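Local structure of short afifavidin (Afifella pfennigii, 6HDT) at residues M31-Y45 with P58-F72. The protein binds biotin and 2-iminobiotin in strong non-covalent complexes, as a dimeric bacterial member of the avidin family whose exact biological role is still obscure. Numbering follows the deposited sequence.
Sequences MTLVFGAGNSVSGFY and PYPLVGLTWGNFIGF. With BTN (biotin), chain E.
V41 and G63 form a hydrogen-bonded antiparallel pair near the hairpin-turn end of the seam between strands 40-46 and 58-66 of the eight-stranded avidin β-barrel. V41 N donates to G63 O, and G63 N returns a bond to V41 O at 2.8 Å. Toward the hairpin turns, T65 N binds N39 O; toward the biotin end, Y45 and Y59 exchange two backbone bonds. Between them the G43-L61 pair is bonded less closely: L61 N donates to G43 O at 3.2 Å, while the return bond from G43 N is weak.

L61 turns into the barrel beside these bonds. Its CB leads to CG, which lies 3.8 Å from G43 C. From there CD1 meets L33 CD2 at 4.0 Å and also touches V41 CG1, while CD2 lies 3.9 Å from F44 O and within 4.1 Å of M31 SD. A chi1 of -159° swings the Y45 ring away from its own backbone N and along the same interior face, and its ring edge passes L61 CD2. At the tip, OH donates to biotin O3 (2.7 Å), which lies in the ring plane; N25 ND2 also bonds biotin. A phenylalanine here would probably keep the ring packing but leave the biotin oxygen without this donor. Beyond L61, the M31 sulfur makes an oblique Met-aromatic contact with F72, SD lying 3.5 Å from CZ.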
loop_
_atom_site.group_PDB
_atom_site.type_symbol
_atom_site.label_atom_id
_atom_site.label_comp_id
_atom_site.label_asym_id
_atom_site.label_seq_id
_atom_site.Cartn_x
_atom_site.Cartn_y
_atom_site.Cartn_z
ATOM N N MET A 31 3.544 10.264 11.254
ATOM C CA MET A 31 2.279 9.977 10.639
ATOM C C MET A 31 1.241 9.753 11.696
ATOM O O MET A 31 1.558 9.354 12.830
ATOM C CB MET A 31 2.411 8.772 9.710
ATOM C CG MET A 31 2.686 7.460 10.413
ATOM S SD MET A 31 2.621 6.028 9.313
ATOM C CE MET A 31 2.988 4.804 10.573
ATOM N N THR A 32 -0.001 9.957 11.295
ATOM C CA THR A 32 -1.121 9.555 12.104
ATOM C C THR A 32 -1.926 8.507 11.343
ATOM O O THR A 32 -2.178 8.636 10.148
ATOM C CB THR A 32 -1.991 10.765 12.525
ATOM O OG1 THR A 32 -1.237 11.655 13.352
ATOM C CG2 THR A 32 -3.238 10.312 13.262
ATOM N N LEU A 33 -2.324 7.463 12.058
ATOM C CA LEU A 33 -3.112 6.372 11.509
ATOM C C LEU A 33 -4.489 6.372 12.118
ATOM O O LEU A 33 -4.662 6.464 13.345
ATOM C CB LEU A 33 -2.454 5.007 11.777
ATOM C CG LEU A 33 -1.083 4.778 11.139
ATOM C CD1 LEU A 33 -0.562 3.416 11.533
ATOM C CD2 LEU A 33 -1.158 4.910 9.630
ATOM N N VAL A 34 -5.466 6.212 11.257
ATOM C CA VAL A 34 -6.862 6.105 11.658
ATOM C C VAL A 34 -7.421 4.806 11.106
ATOM O O VAL A 34 -7.461 4.589 9.892
ATOM C CB VAL A 34 -7.710 7.305 11.162
ATOM C CG1 VAL A 34 -9.061 7.304 11.842
ATOM C CG2 VAL A 34 -7.005 8.622 11.435
ATOM N N PHE A 35 -7.784 3.903 12.008
ATOM C CA PHE A 35 -8.461 2.673 11.627
ATOM C C PHE A 35 -9.963 2.901 11.390
ATOM O O PHE A 35 -10.639 3.610 12.153
ATOM C CB PHE A 35 -8.221 1.596 12.675
ATOM C CG PHE A 35 -6.796 1.216 12.763
ATOM C CD1 PHE A 35 -6.252 0.329 11.844
ATOM C CD2 PHE A 35 -5.964 1.820 13.674
ATOM C CE1 PHE A 35 -4.916 0.006 11.873
ATOM C CE2 PHE A 35 -4.617 1.492 13.711
ATOM C CZ PHE A 35 -4.098 0.590 12.810
ATOM N N GLY A 36 -10.464 2.318 10.305
ATOM C CA GLY A 36 -11.878 2.408 9.962
ATOM C C GLY A 36 -12.516 1.063 9.657
ATOM O O GLY A 36 -12.014 0.023 10.043
ATOM N N ALA A 37 -13.644 1.109 8.953
ATOM C CA ALA A 37 -14.406 -0.077 8.606
ATOM C C ALA A 37 -13.764 -0.750 7.394
ATOM O O ALA A 37 -12.945 -0.154 6.705
ATOM C CB ALA A 37 -15.825 0.301 8.285
ATOM N N GLY A 38 -14.134 -2.000 7.146
ATOM C CA GLY A 38 -13.579 -2.741 6.046
ATOM C C GLY A 38 -12.070 -2.874 6.118
ATOM O O GLY A 38 -11.412 -2.807 5.097
ATOM N N ASN A 39 -11.494 -3.073 7.314
ATOM C CA ASN A 39 -10.024 -3.189 7.452
ATOM C C ASN A 39 -9.244 -1.929 7.002
ATOM O O ASN A 39 -8.018 -1.983 6.782
ATOM C CB ASN A 39 -9.479 -4.447 6.707
ATOM C CG ASN A 39 -10.207 -5.746 7.102
ATOM O OD1 ASN A 39 -10.382 -6.687 6.299
ATOM N ND2 ASN A 39 -10.639 -5.796 8.321
ATOM N N SER A 40 -9.945 -0.804 6.868
ATOM C CA SER A 40 -9.327 0.366 6.312
ATOM C C SER A 40 -8.332 1.046 7.249
ATOM O O SER A 40 -8.426 0.969 8.480
ATOM C CB SER A 40 -10.376 1.360 5.783
ATOM O OG SER A 40 -11.127 1.963 6.832
ATOM N N VAL A 41 -7.365 1.708 6.613
ATOM C CA VAL A 41 -6.383 2.555 7.268
ATOM C C VAL A 41 -6.389 3.862 6.506
ATOM O O VAL A 41 -6.257 3.871 5.264
ATOM C CB VAL A 41 -4.969 1.942 7.198
ATOM C CG1 VAL A 41 -3.932 2.876 7.794
ATOM C CG2 VAL A 41 -4.938 0.592 7.902
ATOM N N SER A 42 -6.553 4.957 7.232
ATOM C CA SER A 42 -6.379 6.287 6.655
ATOM C C SER A 42 -5.460 7.071 7.564
ATOM O O SER A 42 -5.075 6.617 8.665
ATOM C CB SER A 42 -7.723 7.002 6.546
ATOM O OG SER A 42 -8.532 6.396 5.567
ATOM N N GLY A 43 -5.087 8.241 7.103
ATOM C CA GLY A 43 -4.297 9.143 7.909
ATOM C C GLY A 43 -3.584 10.140 7.020
ATOM O O GLY A 43 -4.067 10.472 5.934
ATOM N N PHE A 44 -2.430 10.562 7.504
ATOM C CA PHE A 44 -1.513 11.479 6.827
ATOM C C PHE A 44 -0.078 11.209 7.261
ATOM O O PHE A 44 0.185 10.609 8.324
ATOM C CB PHE A 44 -1.883 12.947 7.076
ATOM C CG PHE A 44 -1.568 13.435 8.468
ATOM C CD1 PHE A 44 -0.310 13.944 8.796
ATOM C CD2 PHE A 44 -2.549 13.396 9.449
ATOM C CE1 PHE A 44 -0.033 14.385 10.087
ATOM C CE2 PHE A 44 -2.286 13.857 10.717
ATOM C CZ PHE A 44 -1.028 14.342 11.046
ATOM N N TYR A 45 0.843 11.647 6.407
ATOM C CA TYR A 45 2.258 11.402 6.557
ATOM C C TYR A 45 3.043 12.664 6.377
ATOM O O TYR A 45 2.833 13.397 5.413
ATOM C CB TYR A 45 2.726 10.371 5.538
ATOM C CG TYR A 45 4.016 9.676 5.901
ATOM C CD1 TYR A 45 5.245 10.227 5.575
ATOM C CD2 TYR A 45 3.996 8.447 6.560
ATOM C CE1 TYR A 45 6.443 9.577 5.907
ATOM C CE2 TYR A 45 5.173 7.798 6.893
ATOM C CZ TYR A 45 6.401 8.359 6.551
ATOM O OH TYR A 45 7.585 7.758 6.879
ATOM N N PRO A 58 1.706 17.647 5.514
ATOM C CA PRO A 58 1.001 16.351 5.440
ATOM C C PRO A 58 0.584 15.952 4.031
ATOM O O PRO A 58 0.129 16.807 3.240
ATOM C CB PRO A 58 -0.243 16.571 6.293
ATOM C CG PRO A 58 0.066 17.742 7.140
ATOM C CD PRO A 58 0.942 18.626 6.304
ATOM N N TYR A 59 0.803 14.670 3.745
ATOM C CA TYR A 59 0.308 13.981 2.552
ATOM C C TYR A 59 -0.704 12.909 2.943
ATOM O O TYR A 59 -0.566 12.233 3.988
ATOM C CB TYR A 59 1.465 13.391 1.759
ATOM C CG TYR A 59 2.295 14.462 1.115
ATOM C CD1 TYR A 59 3.288 15.133 1.817
ATOM C CD2 TYR A 59 2.054 14.841 -0.205
ATOM C CE1 TYR A 59 4.031 16.166 1.222
ATOM C CE2 TYR A 59 2.805 15.844 -0.798
ATOM C CZ TYR A 59 3.779 16.510 -0.081
ATOM O OH TYR A 59 4.516 17.507 -0.694
ATOM N N PRO A 60 -1.756 12.755 2.133
ATOM C CA PRO A 60 -2.752 11.717 2.415
ATOM C C PRO A 60 -2.134 10.323 2.419
ATOM O O PRO A 60 -1.202 10.036 1.666
ATOM C CB PRO A 60 -3.780 11.876 1.287
ATOM C CG PRO A 60 -3.521 13.233 0.707
ATOM C CD PRO A 60 -2.068 13.506 0.901
ATOM N N LEU A 61 -2.635 9.469 3.309
ATOM C CA LEU A 61 -2.243 8.063 3.293
ATOM C C LEU A 61 -3.479 7.155 3.345
ATOM O O LEU A 61 -4.479 7.497 3.981
ATOM C CB LEU A 61 -1.185 7.771 4.358
ATOM C CG LEU A 61 -1.423 7.230 5.766
ATOM C CD1 LEU A 61 -2.069 5.857 5.851
ATOM C CD2 LEU A 61 -0.071 7.196 6.449
ATOM N N VAL A 62 -3.413 6.038 2.598
ATOM C CA VAL A 62 -4.477 5.017 2.593
ATOM C C VAL A 62 -3.904 3.617 2.618
ATOM O O VAL A 62 -2.852 3.357 2.071
ATOM C CB VAL A 62 -5.436 5.157 1.397
ATOM C CG1 VAL A 62 -6.005 6.567 1.357
ATOM C CG2 VAL A 62 -4.760 4.773 0.096
ATOM N N GLY A 63 -4.578 2.709 3.313
ATOM C CA GLY A 63 -4.069 1.358 3.388
ATOM C C GLY A 63 -5.112 0.405 3.903
ATOM O O GLY A 63 -6.310 0.729 3.967
ATOM N N LEU A 64 -4.637 -0.789 4.237
ATOM C CA LEU A 64 -5.451 -1.807 4.876
ATOM C C LEU A 64 -4.648 -2.476 5.972
ATOM O O LEU A 64 -3.437 -2.431 6.004
ATOM C CB LEU A 64 -5.895 -2.867 3.877
ATOM C CG LEU A 64 -6.815 -2.381 2.757
ATOM C CD1 LEU A 64 -6.838 -3.385 1.611
ATOM C CD2 LEU A 64 -8.203 -2.056 3.281
ATOM N N THR A 65 -5.370 -3.129 6.865
ATOM C CA THR A 65 -4.748 -3.795 8.004
ATOM C C THR A 65 -5.468 -5.102 8.270
ATOM O O THR A 65 -6.644 -5.244 7.950
ATOM C CB THR A 65 -4.797 -2.876 9.236
ATOM O OG1 THR A 65 -4.249 -3.554 10.371
ATOM C CG2 THR A 65 -6.217 -2.473 9.579
ATOM N N TRP A 66 -4.734 -6.077 8.802
ATOM C CA TRP A 66 -5.350 -7.193 9.472
ATOM C C TRP A 66 -4.468 -7.642 10.660
ATOM O O TRP A 66 -3.263 -7.815 10.505
ATOM C CB TRP A 66 -5.564 -8.395 8.544
ATOM C CG TRP A 66 -6.177 -9.450 9.339
ATOM C CD1 TRP A 66 -5.547 -10.451 10.021
ATOM C CD2 TRP A 66 -7.544 -9.521 9.690
ATOM N NE1 TRP A 66 -6.456 -11.180 10.737
ATOM C CE2 TRP A 66 -7.697 -10.631 10.554
ATOM C CE3 TRP A 66 -8.672 -8.769 9.336
ATOM C CZ2 TRP A 66 -8.933 -11.013 11.059
ATOM C CZ3 TRP A 66 -9.902 -9.151 9.834
ATOM C CH2 TRP A 66 -10.027 -10.259 10.689
ATOM N N GLY A 67 -5.071 -7.882 11.817
ATOM C CA GLY A 67 -4.273 -8.288 12.955
ATOM C C GLY A 67 -3.201 -7.246 13.223
ATOM O O GLY A 67 -3.476 -6.021 13.216
ATOM N N ASN A 68 -1.962 -7.698 13.417
ATOM C CA ASN A 68 -0.876 -6.755 13.665
ATOM C C ASN A 68 -0.107 -6.391 12.400
ATOM O O ASN A 68 0.996 -5.914 12.482
ATOM C CB ASN A 68 0.058 -7.236 14.783
ATOM C CG ASN A 68 0.808 -8.476 14.419
ATOM O OD1 ASN A 68 0.212 -9.452 13.998
ATOM N ND2 ASN A 68 2.124 -8.447 14.561
ATOM N N PHE A 69 -0.733 -6.569 11.248
ATOM C CA PHE A 69 -0.098 -6.270 9.970
ATOM C C PHE A 69 -0.806 -5.145 9.286
ATOM O O PHE A 69 -2.009 -4.969 9.433
ATOM C CB PHE A 69 -0.120 -7.522 9.084
ATOM C CG PHE A 69 0.576 -8.678 9.719
ATOM C CD1 PHE A 69 1.959 -8.718 9.733
ATOM C CD2 PHE A 69 -0.141 -9.704 10.282
ATOM C CE1 PHE A 69 2.630 -9.769 10.340
ATOM C CE2 PHE A 69 0.524 -10.757 10.914
ATOM C CZ PHE A 69 1.900 -10.789 10.921
ATOM N N ILE A 70 -0.016 -4.403 8.526
ATOM C CA ILE A 70 -0.474 -3.195 7.886
ATOM C C ILE A 70 0.268 -2.932 6.588
ATOM O O ILE A 70 1.413 -3.312 6.430
ATOM C CB ILE A 70 -0.326 -2.001 8.841
ATOM C CG1 ILE A 70 -1.113 -0.775 8.328
ATOM C CG2 ILE A 70 1.126 -1.689 9.107
ATOM C CD1 ILE A 70 -1.282 0.306 9.390
ATOM N N GLY A 71 -0.425 -2.265 5.676
ATOM C CA GLY A 71 0.211 -1.714 4.476
ATOM C C GLY A 71 -0.469 -0.417 4.133
ATOM O O GLY A 71 -1.691 -0.299 4.285
ATOM N N PHE A 72 0.316 0.557 3.676
ATOM C CA PHE A 72 -0.252 1.843 3.325
ATOM C C PHE A 72 0.586 2.573 2.306
ATOM O O PHE A 72 1.787 2.361 2.180
ATOM C CB PHE A 72 -0.492 2.740 4.539
ATOM C CG PHE A 72 0.726 2.956 5.403
ATOM C CD1 PHE A 72 1.005 2.115 6.471
ATOM C CD2 PHE A 72 1.554 4.034 5.189
ATOM C CE1 PHE A 72 2.117 2.327 7.260
ATOM C CE2 PHE A 72 2.677 4.251 5.965
ATOM C CZ PHE A 72 2.955 3.393 7.030
HETATM C C11 BTN E . 10.104 11.999 -2.804
HETATM O O11 BTN E . 9.942 11.498 -3.933
HETATM O O12 BTN E . 11.226 12.398 -2.410
HETATM C C10 BTN E . 8.885 12.095 -1.903
HETATM C C9 BTN E . 9.225 11.933 -0.422
HETATM C C8 BTN E . 9.637 10.501 -0.071
HETATM C C7 BTN E . 10.078 10.322 1.379
HETATM C C2 BTN E . 10.451 8.864 1.624
HETATM S S1 BTN E . 9.073 7.738 1.757
HETATM C C6 BTN E . 10.101 6.473 2.446
HETATM C C5 BTN E . 11.074 7.200 3.357
HETATM N N1 BTN E . 10.576 7.339 4.697
HETATM C C3 BTN E . 10.334 8.585 5.098
HETATM O O3 BTN E . 9.930 8.893 6.234
HETATM N N2 BTN E . 10.615 9.417 4.062
HETATM C C4 BTN E . 11.187 8.675 2.949
HETATM O O HOH W 1 -5.393 10.610 3.845
#